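Local coordinates for protein TSR3 (Vulcanisaeta distributa, PDB 5APG) that probably transfers the aminocarboxypropyl group of S-adenosylmethionine to N1-methylpseudouridine in 16S rRNA, completing a hypermodified nucleotide, at residues L96-P101 and Y108-I113. Sequence-based numbering, arbitrary orientation.
Sequences LIAANP and YILSTI. With EEM ([(3S)-3-amino-4-hydroxy-4-oxo-butyl]-[[(2S,3S,4R,5R)-5-(6-aminopurin-9-yl)-3,4-dihydroxy-oxolan-2-yl]methyl]-methyl-selanium), chain D.
Tyr108 N donates to Leu96 O at 2.7 Å in a nearly straight bond, 174° at the hydrogen, that ties segment 108-113, a loop running into helix 112-122, to the 96-101 loop. Farther along, a water bridges the two, accepting from Asn100 ND2 (2.9 Å) and donating to Ile109 O. The asparagine amide suits this spot because both ends are used: ND2 also reaches Glu114 OE1 and OD1 takes the backbone N-H of His103. Its CG sits between the backbone N and the carbonyl carbon (chi1 69°), bringing ND2 alongside Ser111. Ser111 OG caps a backbone N of helix 112-122 and is also hydrogen-bonded to Glu114 OE1.

Apolar contacts fill the middle. Leu110 lays its CD2 methyl against Ala98, 3.8 Å from CA, while its CD1 faces Leu96 CB; leucine suits the place because its CB also packs on the adenine, 3.7 Å from N7. Alanine is small enough for the backbone to approach here, its CB meeting Ile109 O as well as the leucine.

Residues 108-112 also hold the bound selenium analogue of S-adenosylmethionine. Adenine N6 donates to Tyr108 O at 2.9 Å, and lies 3.2 Å above one face of the Tyr108 ring, offset toward its rim. With CG anti to the backbone N (chi1 -161°), the ring stands beside the same residue's carbonyl, and its hydroxyl is anchored on Pro47 O. Replacing Tyr108 with an alanine would probably leave N6 without its aromatic cover and Pro47 O without its hydroxyl partner. At the other end of the ligand, Thr112 N donates to the carboxylate O at 2.9 Å. Backbone groups thus read both ends of the ligand, and the helix N-terminus would probably favour the carboxylate's negative charge, in a SPOUT-fold pocket to which Thr19, Ile69 and Leu93 also contribute.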
ATOM      1  N   LEU A  96       8.302   0.188   5.071  1.00 14.96           N
ATOM      2  CA  LEU A  96       8.979  -0.722   4.160  1.00 13.83           C
ATOM      3  C   LEU A  96       9.829   0.067   3.175  1.00 15.24           C
ATOM      4  O   LEU A  96       9.630   1.268   2.987  1.00 17.32           O
ATOM      5  CB  LEU A  96       7.963  -1.595   3.416  1.00 14.00           C
ATOM      6  CG  LEU A  96       7.216  -2.605   4.292  1.00 14.24           C
ATOM      7  CD1 LEU A  96       5.898  -3.030   3.645  1.00 14.06           C
ATOM      8  CD2 LEU A  96       8.089  -3.821   4.576  1.00 14.62           C
ATOM      9  N   ILE A  97      10.778  -0.618   2.552  1.00 16.54           N
ATOM     10  CA  ILE A  97      11.690   0.011   1.612  1.00 14.87           C
ATOM     11  C   ILE A  97      11.246  -0.292   0.182  1.00 17.31           C
ATOM     12  O   ILE A  97      10.994  -1.446  -0.158  1.00 19.60           O
ATOM     13  CB  ILE A  97      13.131  -0.487   1.835  1.00 19.48           C
ATOM     14  CG1 ILE A  97      13.560  -0.252   3.289  1.00 21.52           C
ATOM     15  CG2 ILE A  97      14.090   0.185   0.877  1.00 19.52           C
ATOM     16  CD1 ILE A  97      13.437   1.192   3.735  1.00 24.30           C
ATOM     17  N   ALA A  98      11.142   0.741  -0.648  1.00 17.75           N
ATOM     18  CA  ALA A  98      10.717   0.564  -2.037  1.00 17.35           C
ATOM     19  C   ALA A  98      11.776  -0.179  -2.843  1.00 19.94           C
ATOM     20  O   ALA A  98      12.975   0.006  -2.629  1.00 20.10           O
ATOM     21  CB  ALA A  98      10.412   1.919  -2.682  1.00 19.22           C
ATOM     22  N   ALA A  99      11.325  -1.019  -3.770  1.00 18.11           N
ATOM     23  CA  ALA A  99      12.229  -1.772  -4.631  1.00 21.30           C
ATOM     24  C   ALA A  99      12.095  -1.376  -6.100  1.00 20.37           C
ATOM     25  O   ALA A  99      12.867  -1.836  -6.939  1.00 21.34           O
ATOM     26  CB  ALA A  99      11.984  -3.265  -4.475  1.00 17.90           C
ATOM     27  N   ASN A 100      11.109  -0.539  -6.414  1.00 18.57           N
ATOM     28  CA  ASN A 100      10.897  -0.106  -7.793  1.00 18.67           C
ATOM     29  C   ASN A 100      12.048   0.798  -8.256  1.00 23.61           C
ATOM     30  O   ASN A 100      12.707   1.426  -7.429  1.00 22.48           O
ATOM     31  CB  ASN A 100       9.538   0.599  -7.931  1.00 18.22           C
ATOM     32  CG  ASN A 100       9.488   1.936  -7.225  1.00 23.40           C
ATOM     33  OD1 ASN A 100      10.077   2.914  -7.685  1.00 23.41           O
ATOM     34  ND2 ASN A 100       8.759   1.995  -6.110  1.00 19.68           N
ATOM     35  N   PRO A 101      12.304   0.852  -9.576  1.00 24.76           N
ATOM     36  CA  PRO A 101      13.443   1.608 -10.117  1.00 27.09           C
ATOM     37  C   PRO A 101      13.413   3.111  -9.828  1.00 27.21           C
ATOM     38  O   PRO A 101      14.470   3.733  -9.800  1.00 31.34           O
ATOM     39  CB  PRO A 101      13.346   1.359 -11.628  1.00 28.27           C
ATOM     40  CG  PRO A 101      12.564   0.109 -11.766  1.00 28.31           C
ATOM     41  CD  PRO A 101      11.586   0.117 -10.634  1.00 23.99           C
ATOM     42  N   TYR A 108       8.945   3.920   2.836  1.00 18.30           N
ATOM     43  CA  TYR A 108       7.525   4.273   2.950  1.00 16.38           C
ATOM     44  C   TYR A 108       6.801   4.564   1.641  1.00 16.68           C
ATOM     45  O   TYR A 108       5.644   4.175   1.477  1.00 19.44           O
ATOM     46  CB  TYR A 108       7.351   5.478   3.881  1.00 16.12           C
ATOM     47  CG  TYR A 108       5.938   5.632   4.404  1.00 13.82           C
ATOM     48  CD1 TYR A 108       5.364   4.646   5.197  1.00 14.03           C
ATOM     49  CD2 TYR A 108       5.180   6.757   4.105  1.00 16.24           C
ATOM     50  CE1 TYR A 108       4.078   4.775   5.683  1.00 15.69           C
ATOM     51  CE2 TYR A 108       3.885   6.896   4.588  1.00 17.23           C
ATOM     52  CZ  TYR A 108       3.341   5.896   5.371  1.00 16.97           C
ATOM     53  OH  TYR A 108       2.061   6.019   5.859  1.00 17.53           O
ATOM     54  N   ILE A 109       7.456   5.259   0.719  1.00 16.92           N
ATOM     55  CA  ILE A 109       6.792   5.684  -0.510  1.00 16.12           C
ATOM     56  C   ILE A 109       6.804   4.560  -1.546  1.00 18.22           C
ATOM     57  O   ILE A 109       7.739   4.444  -2.336  1.00 19.89           O
ATOM     58  CB  ILE A 109       7.459   6.947  -1.094  1.00 19.41           C
ATOM     59  CG1 ILE A 109       7.521   8.057  -0.035  1.00 20.32           C
ATOM     60  CG2 ILE A 109       6.727   7.415  -2.343  1.00 20.25           C
ATOM     61  CD1 ILE A 109       6.170   8.439   0.542  1.00 20.78           C
ATOM     62  N   LEU A 110       5.755   3.738  -1.540  1.00 15.87           N
ATOM     63  CA  LEU A 110       5.714   2.550  -2.385  1.00 14.60           C
ATOM     64  C   LEU A 110       4.857   2.744  -3.629  1.00 16.98           C
ATOM     65  O   LEU A 110       3.961   3.586  -3.650  1.00 15.35           O
ATOM     66  CB  LEU A 110       5.179   1.352  -1.591  1.00 15.11           C
ATOM     67  CG  LEU A 110       5.836   1.087  -0.231  1.00 17.02           C
ATOM     68  CD1 LEU A 110       5.224  -0.145   0.429  1.00 17.91           C
ATOM     69  CD2 LEU A 110       7.348   0.926  -0.381  1.00 16.26           C
ATOM     70  N   SER A 111       5.133   1.952  -4.661  1.00 15.66           N
ATOM     71  CA  SER A 111       4.238   1.878  -5.809  1.00 15.43           C
ATOM     72  C   SER A 111       2.950   1.191  -5.379  1.00 15.54           C
ATOM     73  O   SER A 111       2.909   0.519  -4.347  1.00 15.38           O
ATOM     74  CB  SER A 111       4.885   1.120  -6.971  1.00 16.87           C
ATOM     75  OG  SER A 111       5.030  -0.264  -6.673  1.00 17.06           O
ATOM     76  N   THR A 112       1.893   1.370  -6.162  1.00 15.19           N
ATOM     77  CA  THR A 112       0.617   0.752  -5.841  1.00 15.27           C
ATOM     78  C   THR A 112       0.762  -0.773  -5.769  1.00 15.99           C
ATOM     79  O   THR A 112       0.220  -1.410  -4.866  1.00 16.53           O
ATOM     80  CB  THR A 112      -0.463   1.146  -6.866  1.00 17.06           C
ATOM     81  OG1 THR A 112      -0.677   2.562  -6.799  1.00 18.42           O
ATOM     82  CG2 THR A 112      -1.784   0.428  -6.571  1.00 18.83           C
ATOM     83  N   ILE A 113       1.525  -1.358  -6.691  1.00 14.91           N
ATOM     84  CA  ILE A 113       1.646  -2.814  -6.711  1.00 14.89           C
ATOM     85  C   ILE A 113       2.452  -3.323  -5.511  1.00 15.17           C
ATOM     86  O   ILE A 113       2.143  -4.379  -4.958  1.00 15.55           O
ATOM     87  CB  ILE A 113       2.275  -3.332  -8.046  1.00 15.68           C
ATOM     88  CG1 ILE A 113       2.168  -4.852  -8.123  1.00 17.50           C
ATOM     89  CG2 ILE A 113       3.735  -2.898  -8.209  1.00 15.40           C
ATOM     90  CD1 ILE A 113       2.403  -5.430  -9.521  1.00 17.84           C
TER
HETATM   91  C2  EEM D1185      -0.323   2.879   2.626  1.00 15.09           C
HETATM   92  N3  EEM D1185      -0.587   2.815   1.357  1.00 16.21           N
HETATM   93  C4  EEM D1185       0.382   2.960   0.470  1.00 15.36           C
HETATM   94  C1' EEM D1185      -0.699   2.651  -1.787  1.00 16.83           C
HETATM   95  C2' EEM D1185      -1.670   3.850  -1.651  1.00 17.05           C
HETATM   96  C3' EEM D1185      -1.227   4.698  -2.658  1.00 19.84           C
HETATM   97  C4' EEM D1185      -0.790   3.981  -3.707  1.00 16.83           C
HETATM   98  C5' EEM D1185       0.416   4.525  -4.378  1.00 18.24           C
HETATM   99  O   EEM D1185       2.316   2.499  -8.754  1.00 22.30           O
HETATM  100  C   EEM D1185       2.354   3.507  -9.402  1.00 25.67           C
HETATM  101  OXT EEM D1185       2.217   3.469 -10.613  1.00 30.37           O
HETATM  102  CA  EEM D1185       2.524   4.849  -8.725  1.00 27.31           C
HETATM  103  N   EEM D1185       2.734   5.840  -9.742  1.00 29.95           N
HETATM  104  CB  EEM D1185       1.244   5.091  -7.938  1.00 25.03           C
HETATM  105  CG  EEM D1185       1.336   6.204  -6.914  1.00 27.59           C
HETATM  106 SE   EEM D1185      -0.079   6.014  -5.541  0.89 24.04          SE
HETATM  107  CE  EEM D1185      -0.110   7.569  -4.387  1.00 20.49           C
HETATM  108  O4' EEM D1185      -0.259   2.653  -2.977  1.00 17.41           O
HETATM  109  O3' EEM D1185      -2.207   5.765  -2.968  1.00 20.11           O
HETATM  110  O2' EEM D1185      -2.921   3.275  -2.045  1.00 18.93           O
HETATM  111  N9  EEM D1185       0.435   2.950  -0.870  1.00 15.12           N
HETATM  112  C8  EEM D1185       1.697   3.157  -1.190  1.00 16.66           C
HETATM  113  N7  EEM D1185       2.448   3.314  -0.124  1.00 15.66           N
HETATM  114  C5  EEM D1185       1.655   3.188   0.955  1.00 14.80           C
HETATM  115  N1  EEM D1185       0.870   3.095   3.140  1.00 15.26           N
HETATM  116  C6  EEM D1185       1.893   3.261   2.356  1.00 15.65           C
HETATM  117  N6  EEM D1185       3.179   3.511   2.873  1.00 13.90           N
HETATM  118  O   HOH W   1       7.582   4.405  -5.044  1.00 23.51           O